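Local coordinates for sulfite reductase [ferredoxin] (PDB 1ZJ8), which catalyses the ferredoxin-dependent reduction of sulfite to sulfide, using one siroheme and one [4Fe-4S] cluster per subunit, at residues S139-V144 against K218-I223; R75-Y80 against E156-L161; P183-S188 against V192-W197. All blocks are in the same frame, centred on the assembly; numbering follows the deposited sequence.

Contacts 1 and 2 both reach the siroheme, from centres about 17 Å apart, and their nearest atoms are about 5 Å from each other without touching. Contact 1 brings the loop 139-144 and the strand residues 218-223 together beside the cofactor carboxylates, with the side chain of K220 about 9 Å from the iron-sulfur cluster. In contact 2 the paired side chains lie away from the site, but the 75-80 segment ends in Y80, which lies over a siroheme methyl group. Contact 3 is away from the cofactors, about 17 Å centre to centre from contact 1, and meets it where P195 CG packs 3.7 Å from I223 CG2.

Contact 1: residues S139-V144 against K218-I223; sequences SDRQNV and KYKTAI. With SRM (siroheme), chain E.
The guanidinium of R141 lies flat over the aliphatic stem of K220, whose CG sits 3.5 Å above the plane near its centre, while the two side chains cross obliquely. R141 gets there by a bend at chi3 (79°), which turns the guanidinium toward strand 219-224. At its edge NH2 comes up to T221 O at 3.0 Å, but the angle is too poor for a hydrogen bond; that nitrogen is bonded instead to V178 O. NH1 gives a hydrogen bond to siroheme O3C (3.2 Å, 151°) and another to N234 OD1, so both ends of the group are held. K220 runs out straight beyond CG and sends NZ toward the same O3C, a weak bond whose nitrogen is less surely placed. On the loop, D140 N bonds siroheme O4B at 3.0 Å, and N143 ND2 lies by O1B of a different carboxylate, modelled too close to be relied on. R141 NH1 and K220 NZ both point toward O3C without their charged atoms touching. Two cationic chains and the loop's N-H groups thus gather round the anionic rim of the siroheme, and would be expected to offset its negative charge and fix its carboxylates.

Contact 2: residues R75-Y80 against E156-L161; sequences RWWGLY and EIWRRL. With SRM (siroheme), chain E.
W77 and W158 meet as an oblique aromatic pair, joining the turn that leads into strand 79-83, an outermost strand of a five-stranded antiparallel sheet, to helix 154-162 of the ferredoxin-like half domain. Their six-membered rings are 5.2 Å apart between centroids with the planes at 56°, neither stacked nor edge-to-face. W158 comes in by the far rim of its benzo ring: CZ2 packs 3.8 Å from W77 CB, and CH2 lies over one face of the W77 ring, toward its rim. The backbone points W77 CB toward the helix, and a chi1 of -67°, with CG anti to the carbonyl carbon, sets the ring so that this face lies by W158 CH2.

The hydrogen bonds of the pair go to third parties. T168 OG1 is bonded both to W158 NE1 and to W77 O, so one hydroxyl spans the two segments, while W77 NE1 is bonded to L47 O. R50 makes a cation-pi contact with W158 and also touches W77. Within the turn, G78 N bonds R75 O at 2.6 Å, and the positive phi of G78 is one that favours glycine.

Charge pairing runs along helix 154-162 and on to helix 118-131. E156 bridges to R159 and R160, with R160 NE 3.2 Å from E156 OE1, and R160 also meets E130.

Further along the first segment, Y80 is sandwiched. R75 CD lies over one face of its ring, and the siroheme methyl CMA sits 3.5 Å above the centre of the opposite face, while Y80 CE2 is covalently linked to C172 SG.

Contact 3: residues P183-S188 against V192-W197; sequences PLAGES and VLDPTW
D194 lays its carboxylate over the backbone of G186 and the methyl of A185. The two oxygens divide the work: OD1 comes to 3.2 Å from A185 CB, and OD2 to 3.3 Å from G186 CA. Their shared carbon CG is 3.3 Å from G186 N, yet no hydrogen bond crosses here, because the approach of OD2 to that nitrogen has a poor angle and G186 N is bonded to E191 OE1 instead. D194 CG points directly opposite the backbone N (chi1 -180°), which puts the carboxylate between the 183-188 loop and the start of helix 196-206. G186, with a positive phi and no side chain, leaves the flat group room to come close.

The carboxylate also serves its own segment. T196 N donates to D194 OD1 (3.0 Å, 157°), arriving from above the carboxylate plane, 56° out of it; this bond holds the carboxylate and makes an Asx turn just ahead of helix 196-206, where P195 occupies the N-cap. T196 OG1 also lies by OD1, modelled too close for a bond there to be relied on. That hydroxyl oxygen touches A185 CB at 3.4 Å as well, making the methyl a neighbour of both polar atoms. On the other segment the loop is closed by its own turn, in which L184 O accepts from both E187 N and S188 N.

The contact lies within the connection of a beta-alpha-beta crossover, from strand 176-181 through helix 196-206 to the adjacent parallel strand 219-224. L193 and P195 rest on L250 of strand 249-254, V192 shares a backbone hydrogen bond with G225 beyond strand 219-224, and E187 reaches out to a salt bridge with R383, just before strand 384-386.

Contact 1: residues S139-V144 against K218-I223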
# COMPACT_ATOMS: atom_id res chain seq x y z
N SER A 139 -4.06 1.18 -5.76
CA SER A 139 -2.86 1.06 -4.98
C SER A 139 -2.97 -0.16 -4.04
O SER A 139 -4.06 -0.70 -3.82
CB SER A 139 -2.74 2.36 -4.20
OG SER A 139 -3.52 2.33 -3.01
N ASP A 140 -1.84 -0.58 -3.48
CA ASP A 140 -1.81 -1.70 -2.54
C ASP A 140 -2.07 -1.26 -1.08
O ASP A 140 -1.71 -1.96 -0.14
CB ASP A 140 -0.48 -2.43 -2.68
CG ASP A 140 0.68 -1.62 -2.17
OD1 ASP A 140 0.41 -0.56 -1.58
OD2 ASP A 140 1.85 -2.03 -2.33
N ARG A 141 -2.67 -0.08 -0.89
CA ARG A 141 -3.23 0.35 0.40
C ARG A 141 -4.70 0.73 0.21
O ARG A 141 -5.22 1.55 0.95
CB ARG A 141 -2.49 1.57 0.97
CG ARG A 141 -1.12 1.33 1.59
CD ARG A 141 -0.72 2.50 2.49
NE ARG A 141 -1.36 2.47 3.82
CZ ARG A 141 -1.03 1.63 4.82
NH1 ARG A 141 -0.05 0.75 4.66
NH2 ARG A 141 -1.66 1.68 5.98
N GLN A 142 -5.35 0.15 -0.79
CA GLN A 142 -6.82 0.23 -1.02
C GLN A 142 -7.30 1.59 -1.56
O GLN A 142 -8.50 1.84 -1.61
CB GLN A 142 -7.61 -0.20 0.22
CG GLN A 142 -7.16 -1.55 0.81
CD GLN A 142 -7.99 -2.00 2.03
OE1 GLN A 142 -7.56 -1.83 3.19
NE2 GLN A 142 -9.17 -2.57 1.76
N ASN A 143 -6.36 2.43 -2.02
CA ASN A 143 -6.68 3.68 -2.73
C ASN A 143 -6.70 3.57 -4.27
O ASN A 143 -6.22 2.60 -4.86
CB ASN A 143 -5.66 4.75 -2.32
CG ASN A 143 -5.75 5.12 -0.85
OD1 ASN A 143 -6.83 5.03 -0.25
ND2 ASN A 143 -4.62 5.54 -0.26
N VAL A 144 -7.27 4.58 -4.92
CA VAL A 144 -7.03 4.82 -6.32
C VAL A 144 -6.19 6.05 -6.45
O VAL A 144 -6.28 6.96 -5.62
CB VAL A 144 -8.28 5.08 -7.14
CG1 VAL A 144 -9.00 3.80 -7.41
CG2 VAL A 144 -9.18 6.07 -6.45
N LYS A 218 5.36 10.00 7.69
CA LYS A 218 4.16 9.25 7.33
C LYS A 218 3.91 8.12 8.34
O LYS A 218 4.85 7.58 8.95
CB LYS A 218 4.26 8.71 5.90
CG LYS A 218 5.33 7.66 5.65
CD LYS A 218 5.17 6.97 4.30
CE LYS A 218 6.01 7.62 3.19
NZ LYS A 218 5.70 7.02 1.84
N TYR A 219 2.62 7.78 8.48
CA TYR A 219 2.12 6.86 9.51
C TYR A 219 1.02 5.96 8.97
O TYR A 219 -0.06 6.41 8.61
CB TYR A 219 1.57 7.68 10.66
CG TYR A 219 1.15 6.93 11.91
CD1 TYR A 219 2.09 6.51 12.82
CD2 TYR A 219 -0.19 6.72 12.21
CE1 TYR A 219 1.72 5.87 13.98
CE2 TYR A 219 -0.57 6.09 13.38
CZ TYR A 219 0.40 5.67 14.27
OH TYR A 219 0.05 5.03 15.45
N LYS A 220 1.30 4.66 8.93
CA LYS A 220 0.47 3.69 8.26
C LYS A 220 -0.21 2.76 9.26
O LYS A 220 0.44 2.19 10.16
CB LYS A 220 1.33 2.86 7.29
CG LYS A 220 1.70 3.62 6.04
CD LYS A 220 2.70 2.86 5.17
CE LYS A 220 2.92 3.63 3.86
NZ LYS A 220 4.12 3.23 3.07
N THR A 221 -1.51 2.57 9.05
CA THR A 221 -2.34 1.83 9.98
C THR A 221 -3.13 0.71 9.27
O THR A 221 -3.65 0.90 8.15
CB THR A 221 -3.28 2.80 10.72
OG1 THR A 221 -2.49 3.69 11.52
CG2 THR A 221 -4.26 2.06 11.62
N ALA A 222 -3.23 -0.43 9.95
CA ALA A 222 -4.03 -1.54 9.48
C ALA A 222 -4.94 -2.12 10.59
O ALA A 222 -4.47 -2.43 11.69
CB ALA A 222 -3.13 -2.60 8.95
N ILE A 223 -6.24 -2.28 10.29
CA ILE A 223 -7.20 -2.84 11.25
C ILE A 223 -8.13 -3.90 10.61
O ILE A 223 -8.90 -3.55 9.71
CB ILE A 223 -8.07 -1.73 11.87
CG1 ILE A 223 -7.19 -0.77 12.69
CG2 ILE A 223 -9.16 -2.32 12.75
CD1 ILE A 223 -7.92 0.44 13.17
FE SRM E . 4.77 4.75 -1.43
CHA SRM E . 6.78 7.46 -1.97
CHB SRM E . 3.78 4.87 -4.63
CHC SRM E . 2.82 2.20 -0.91
CHD SRM E . 7.15 3.38 0.66
NA SRM E . 5.04 6.04 -2.93
C1A SRM E . 5.80 7.17 -2.94
C2A SRM E . 5.50 8.09 -4.08
CMA SRM E . 4.57 9.16 -3.63
CDA SRM E . 6.75 8.60 -4.75
CEA SRM E . 7.21 10.00 -4.50
O3A SRM E . 7.53 10.32 -3.35
O4A SRM E . 7.26 10.83 -5.41
C3A SRM E . 4.83 7.14 -5.02
CAA SRM E . 3.68 7.73 -5.77
CBA SRM E . 4.32 8.26 -7.02
CCA SRM E . 3.38 8.19 -8.18
O1A SRM E . 2.65 7.18 -8.30
O2A SRM E . 3.33 9.15 -8.97
C4A SRM E . 4.51 5.97 -4.16
NB SRM E . 3.42 3.83 -2.54
C1B SRM E . 3.07 3.99 -3.82
C2B SRM E . 1.88 3.19 -4.26
CMB SRM E . 0.95 3.92 -5.18
CDB SRM E . 2.40 1.99 -4.97
CEB SRM E . 1.42 1.02 -5.53
O3B SRM E . 1.26 0.85 -6.76
O4B SRM E . 0.74 0.39 -4.72
C3B SRM E . 1.32 2.83 -2.90
CAB SRM E . 0.38 3.89 -2.40
CBB SRM E . -0.62 3.35 -1.43
CCB SRM E . -1.38 4.47 -0.78
O1B SRM E . -2.53 4.74 -1.13
O2B SRM E . -0.89 5.13 0.13
C4B SRM E . 2.55 2.95 -2.06
NC SRM E . 5.00 3.10 -0.46
C1C SRM E . 4.01 2.22 -0.19
C2C SRM E . 4.42 1.13 0.56
CDC SRM E . 3.71 -0.16 0.84
CEC SRM E . 2.77 -0.29 1.97
O3C SRM E . 2.40 0.73 2.61
O4C SRM E . 2.40 -1.44 2.23
C3C SRM E . 5.67 1.48 0.95
CAC SRM E . 6.45 0.55 1.81
CBC SRM E . 6.06 0.33 3.26
CCC SRM E . 6.58 1.49 4.09
O1C SRM E . 6.07 2.64 3.98
O2C SRM E . 7.55 1.25 4.85
C4C SRM E . 5.98 2.69 0.38
ND SRM E . 6.43 5.46 -0.53
C1D SRM E . 7.30 4.67 0.11
C2D SRM E . 8.55 5.32 0.17
CAD SRM E . 9.55 5.07 1.29
CBD SRM E . 9.50 5.95 2.50
CCD SRM E . 10.35 5.72 3.72
O1D SRM E . 9.75 5.42 4.78
O2D SRM E . 11.60 5.82 3.67
C3D SRM E . 8.39 6.55 -0.45
CDD SRM E . 9.27 7.75 -0.25
CED SRM E . 9.19 8.63 0.97
O3D SRM E . 8.25 8.55 1.76
O4D SRM E . 10.08 9.46 1.22
C4D SRM E . 7.07 6.62 -0.88

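Contact 2: residues R75-Y80 against E156-L161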
# COMPACT_ATOMS: atom_id res chain seq x y z
N ARG A 75 0.90 17.72 -0.30
CA ARG A 75 0.78 16.32 0.06
C ARG A 75 -0.32 16.09 1.08
O ARG A 75 -1.04 15.10 1.02
CB ARG A 75 2.12 15.82 0.57
CG ARG A 75 3.21 15.93 -0.49
CD ARG A 75 4.51 15.42 0.02
NE ARG A 75 5.51 15.40 -1.03
CZ ARG A 75 6.72 14.88 -0.90
NH1 ARG A 75 7.09 14.32 0.25
NH2 ARG A 75 7.56 14.91 -1.91
N TRP A 76 -0.50 17.03 2.00
CA TRP A 76 -1.55 16.90 3.01
C TRP A 76 -2.93 16.79 2.38
O TRP A 76 -3.91 16.54 3.10
CB TRP A 76 -1.52 18.07 3.99
CG TRP A 76 -0.67 17.82 5.16
CD1 TRP A 76 -1.08 17.55 6.43
CD2 TRP A 76 0.77 17.78 5.19
NE1 TRP A 76 0.00 17.37 7.25
CE2 TRP A 76 1.15 17.51 6.51
CE3 TRP A 76 1.77 17.97 4.23
CZ2 TRP A 76 2.49 17.41 6.90
CZ3 TRP A 76 3.10 17.88 4.61
CH2 TRP A 76 3.45 17.60 5.93
N TRP A 77 -3.01 17.00 1.07
CA TRP A 77 -4.24 16.76 0.33
C TRP A 77 -4.07 15.72 -0.77
O TRP A 77 -4.90 15.63 -1.68
CB TRP A 77 -4.79 18.06 -0.25
CG TRP A 77 -5.23 18.96 0.83
CD1 TRP A 77 -4.52 19.97 1.37
CD2 TRP A 77 -6.48 18.92 1.54
NE1 TRP A 77 -5.24 20.58 2.37
CE2 TRP A 77 -6.45 19.95 2.49
CE3 TRP A 77 -7.62 18.11 1.45
CZ2 TRP A 77 -7.53 20.21 3.36
CZ3 TRP A 77 -8.68 18.36 2.32
CH2 TRP A 77 -8.62 19.41 3.27
N GLY A 78 -3.03 14.90 -0.69
CA GLY A 78 -2.83 13.82 -1.65
C GLY A 78 -2.45 14.28 -3.06
O GLY A 78 -2.70 13.55 -4.03
N LEU A 79 -1.85 15.48 -3.16
CA LEU A 79 -1.34 16.00 -4.43
C LEU A 79 0.15 15.91 -4.40
O LEU A 79 0.82 16.58 -3.62
CB LEU A 79 -1.78 17.43 -4.67
CG LEU A 79 -3.26 17.50 -5.05
CD1 LEU A 79 -3.84 18.87 -4.70
CD2 LEU A 79 -3.49 17.18 -6.53
N TYR A 80 0.65 15.02 -5.23
CA TYR A 80 2.06 14.76 -5.37
C TYR A 80 2.37 15.14 -6.85
O TYR A 80 1.59 14.86 -7.77
CB TYR A 80 2.31 13.26 -5.04
CG TYR A 80 2.91 12.85 -3.67
CD1 TYR A 80 4.30 12.92 -3.49
CD2 TYR A 80 2.13 12.28 -2.60
CE1 TYR A 80 4.91 12.51 -2.30
CE2 TYR A 80 2.76 11.85 -1.40
CZ TYR A 80 4.14 11.98 -1.27
OH TYR A 80 4.78 11.59 -0.12
N GLU A 156 -13.07 21.33 -8.30
CA GLU A 156 -14.19 20.65 -8.96
C GLU A 156 -14.23 19.18 -8.53
O GLU A 156 -15.29 18.64 -8.19
CB GLU A 156 -14.07 20.73 -10.50
CG GLU A 156 -15.38 21.05 -11.25
CD GLU A 156 -16.34 19.87 -11.38
OE1 GLU A 156 -16.62 19.22 -10.35
OE2 GLU A 156 -16.84 19.61 -12.50
N ILE A 157 -13.07 18.54 -8.55
CA ILE A 157 -12.96 17.15 -8.14
C ILE A 157 -13.42 16.99 -6.69
O ILE A 157 -14.33 16.19 -6.41
CB ILE A 157 -11.53 16.61 -8.35
CG1 ILE A 157 -11.22 16.53 -9.86
CG2 ILE A 157 -11.36 15.25 -7.68
CD1 ILE A 157 -9.77 16.35 -10.21
N TRP A 158 -12.83 17.79 -5.79
CA TRP A 158 -13.13 17.72 -4.35
C TRP A 158 -14.63 17.80 -4.07
O TRP A 158 -15.15 17.19 -3.14
CB TRP A 158 -12.44 18.86 -3.60
CG TRP A 158 -10.99 18.57 -3.25
CD1 TRP A 158 -10.39 17.34 -3.10
CD2 TRP A 158 -9.98 19.54 -2.93
NE1 TRP A 158 -9.07 17.49 -2.75
CE2 TRP A 158 -8.79 18.83 -2.64
CE3 TRP A 158 -9.97 20.94 -2.88
CZ2 TRP A 158 -7.60 19.48 -2.29
CZ3 TRP A 158 -8.79 21.58 -2.54
CH2 TRP A 158 -7.62 20.85 -2.25
N ARG A 159 -15.30 18.54 -4.92
CA ARG A 159 -16.71 18.77 -4.80
C ARG A 159 -17.53 17.51 -5.20
O ARG A 159 -18.47 17.14 -4.50
CB ARG A 159 -17.05 20.00 -5.64
CG ARG A 159 -18.12 20.91 -5.05
CD ARG A 159 -19.35 20.95 -5.94
NE ARG A 159 -19.00 21.19 -7.35
CZ ARG A 159 -19.29 20.38 -8.38
NH1 ARG A 159 -19.98 19.24 -8.20
NH2 ARG A 159 -18.89 20.72 -9.61
N ARG A 160 -17.15 16.87 -6.31
CA ARG A 160 -17.80 15.60 -6.73
C ARG A 160 -17.45 14.43 -5.79
O ARG A 160 -18.28 13.57 -5.52
CB ARG A 160 -17.40 15.19 -8.15
CG ARG A 160 -17.65 16.24 -9.20
CD ARG A 160 -17.96 15.62 -10.56
NE ARG A 160 -17.35 16.39 -11.64
CZ ARG A 160 -17.56 16.19 -12.95
NH1 ARG A 160 -18.38 15.23 -13.37
NH2 ARG A 160 -16.94 16.95 -13.84
N LEU A 161 -16.20 14.40 -5.33
CA LEU A 161 -15.74 13.39 -4.38
C LEU A 161 -16.48 13.48 -3.06
O LEU A 161 -16.92 12.47 -2.52
CB LEU A 161 -14.27 13.58 -4.08
CG LEU A 161 -13.30 13.21 -5.18
CD1 LEU A 161 -11.91 13.57 -4.70
CD2 LEU A 161 -13.41 11.73 -5.54
FE SRM E . 4.77 4.75 -1.43
CHA SRM E . 6.78 7.46 -1.97
CHB SRM E . 3.78 4.87 -4.63
CHC SRM E . 2.82 2.20 -0.91
CHD SRM E . 7.15 3.38 0.66
NA SRM E . 5.04 6.04 -2.93
C1A SRM E . 5.80 7.17 -2.94
C2A SRM E . 5.50 8.09 -4.08
CMA SRM E . 4.57 9.16 -3.63
CDA SRM E . 6.75 8.60 -4.75
CEA SRM E . 7.21 10.00 -4.50
O3A SRM E . 7.53 10.32 -3.35
O4A SRM E . 7.26 10.83 -5.41
C3A SRM E . 4.83 7.14 -5.02
CAA SRM E . 3.68 7.73 -5.77
CBA SRM E . 4.32 8.26 -7.02
CCA SRM E . 3.38 8.19 -8.18
O1A SRM E . 2.65 7.18 -8.30
O2A SRM E . 3.33 9.15 -8.97
C4A SRM E . 4.51 5.97 -4.16
NB SRM E . 3.42 3.83 -2.54
C1B SRM E . 3.07 3.99 -3.82
C2B SRM E . 1.88 3.19 -4.26
CMB SRM E . 0.95 3.92 -5.18
CDB SRM E . 2.40 1.99 -4.97
CEB SRM E . 1.42 1.02 -5.53
O3B SRM E . 1.26 0.85 -6.76
O4B SRM E . 0.74 0.39 -4.72
C3B SRM E . 1.32 2.83 -2.90
CAB SRM E . 0.38 3.89 -2.40
CBB SRM E . -0.62 3.35 -1.43
CCB SRM E . -1.38 4.47 -0.78
O1B SRM E . -2.53 4.74 -1.13
O2B SRM E . -0.89 5.13 0.13
C4B SRM E . 2.55 2.95 -2.06
NC SRM E . 5.00 3.10 -0.46
C1C SRM E . 4.01 2.22 -0.19
C2C SRM E . 4.42 1.13 0.56
CDC SRM E . 3.71 -0.16 0.84
CEC SRM E . 2.77 -0.29 1.97
O3C SRM E . 2.40 0.73 2.61
O4C SRM E . 2.40 -1.44 2.23
C3C SRM E . 5.67 1.48 0.95
CAC SRM E . 6.45 0.55 1.81
CBC SRM E . 6.06 0.33 3.26
CCC SRM E . 6.58 1.49 4.09
O1C SRM E . 6.07 2.64 3.98
O2C SRM E . 7.55 1.25 4.85
C4C SRM E . 5.98 2.69 0.38
ND SRM E . 6.43 5.46 -0.53
C1D SRM E . 7.30 4.67 0.11
C2D SRM E . 8.55 5.32 0.17
CAD SRM E . 9.55 5.07 1.29
CBD SRM E . 9.50 5.95 2.50
CCD SRM E . 10.35 5.72 3.72
O1D SRM E . 9.75 5.42 4.78
O2D SRM E . 11.60 5.82 3.67
C3D SRM E . 8.39 6.55 -0.45
CDD SRM E . 9.27 7.75 -0.25
CED SRM E . 9.19 8.63 0.97
O3D SRM E . 8.25 8.55 1.76
O4D SRM E . 10.08 9.46 1.22
C4D SRM E . 7.07 6.62 -0.88

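Contact 3: residues P183-S188 against V192-W197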
# COMPACT_ATOMS: atom_id res chain seq x y z
N PRO A 183 -11.06 -6.45 3.18
CA PRO A 183 -12.00 -6.37 2.07
C PRO A 183 -13.29 -7.12 2.29
O PRO A 183 -14.20 -6.95 1.49
CB PRO A 183 -11.23 -7.07 0.92
CG PRO A 183 -9.85 -6.91 1.24
CD PRO A 183 -9.75 -6.94 2.74
N LEU A 184 -13.35 -7.98 3.30
CA LEU A 184 -14.60 -8.70 3.65
C LEU A 184 -15.03 -8.42 5.07
O LEU A 184 -15.66 -9.26 5.71
CB LEU A 184 -14.43 -10.21 3.44
CG LEU A 184 -14.84 -10.59 2.02
CD1 LEU A 184 -13.65 -10.51 1.07
CD2 LEU A 184 -15.46 -11.95 2.02
N ALA A 185 -14.72 -7.22 5.55
CA ALA A 185 -15.11 -6.83 6.89
C ALA A 185 -16.64 -6.90 7.02
O ALA A 185 -17.36 -6.28 6.23
CB ALA A 185 -14.59 -5.46 7.18
N GLY A 186 -17.12 -7.68 7.99
CA GLY A 186 -18.56 -7.84 8.22
C GLY A 186 -19.27 -8.93 7.42
O GLY A 186 -20.47 -9.16 7.63
N GLU A 187 -18.56 -9.58 6.51
CA GLU A 187 -19.17 -10.67 5.74
C GLU A 187 -18.37 -11.98 5.67
O GLU A 187 -18.93 -13.02 5.27
CB GLU A 187 -19.52 -10.20 4.33
CG GLU A 187 -20.46 -8.96 4.30
CD GLU A 187 -21.86 -9.21 4.87
OE1 GLU A 187 -22.20 -10.40 5.11
OE2 GLU A 187 -22.62 -8.22 5.05
N SER A 188 -17.09 -11.96 6.05
CA SER A 188 -16.27 -13.17 6.02
C SER A 188 -16.78 -14.20 7.00
O SER A 188 -17.14 -13.88 8.13
CB SER A 188 -14.79 -12.88 6.31
OG SER A 188 -13.99 -14.06 6.25
N VAL A 192 -12.67 -12.99 12.91
CA VAL A 192 -12.87 -13.02 14.36
C VAL A 192 -13.95 -12.02 14.77
O VAL A 192 -14.78 -12.33 15.63
CB VAL A 192 -11.56 -12.71 15.16
CG1 VAL A 192 -11.86 -12.63 16.68
CG2 VAL A 192 -10.44 -13.75 14.85
N LEU A 193 -13.91 -10.83 14.17
CA LEU A 193 -14.97 -9.82 14.27
C LEU A 193 -14.93 -8.78 13.08
O LEU A 193 -14.10 -8.90 12.17
CB LEU A 193 -14.91 -9.12 15.64
CG LEU A 193 -13.87 -8.03 15.88
CD1 LEU A 193 -14.05 -7.45 17.26
CD2 LEU A 193 -12.48 -8.53 15.69
N ASP A 194 -15.84 -7.81 13.08
CA ASP A 194 -15.81 -6.73 12.09
C ASP A 194 -15.46 -5.44 12.79
O ASP A 194 -16.32 -4.82 13.42
CB ASP A 194 -17.13 -6.54 11.37
CG ASP A 194 -17.08 -5.41 10.33
OD1 ASP A 194 -15.98 -4.91 10.05
OD2 ASP A 194 -18.12 -5.02 9.78
N PRO A 195 -14.21 -4.98 12.64
CA PRO A 195 -13.80 -3.83 13.39
C PRO A 195 -14.01 -2.54 12.58
O PRO A 195 -13.44 -1.50 12.94
CB PRO A 195 -12.32 -4.12 13.60
CG PRO A 195 -11.90 -4.74 12.31
CD PRO A 195 -13.14 -5.42 11.74
N THR A 196 -14.79 -2.61 11.50
CA THR A 196 -15.03 -1.44 10.66
C THR A 196 -15.38 -0.23 11.50
O THR A 196 -14.84 0.86 11.28
CB THR A 196 -16.17 -1.64 9.69
OG1 THR A 196 -15.90 -2.78 8.89
CG2 THR A 196 -16.32 -0.41 8.81
N TRP A 197 -16.26 -0.41 12.48
CA TRP A 197 -16.59 0.66 13.40
C TRP A 197 -15.37 1.44 13.91
O TRP A 197 -15.45 2.67 14.05
CB TRP A 197 -17.32 0.12 14.61
CG TRP A 197 -17.76 1.21 15.52
CD1 TRP A 197 -18.92 1.92 15.45
CD2 TRP A 197 -17.04 1.72 16.65
NE1 TRP A 197 -18.98 2.83 16.47
CE2 TRP A 197 -17.83 2.74 17.22
CE3 TRP A 197 -15.81 1.40 17.24
CZ2 TRP A 197 -17.43 3.45 18.35
CZ3 TRP A 197 -15.42 2.10 18.37
CH2 TRP A 197 -16.22 3.12 18.90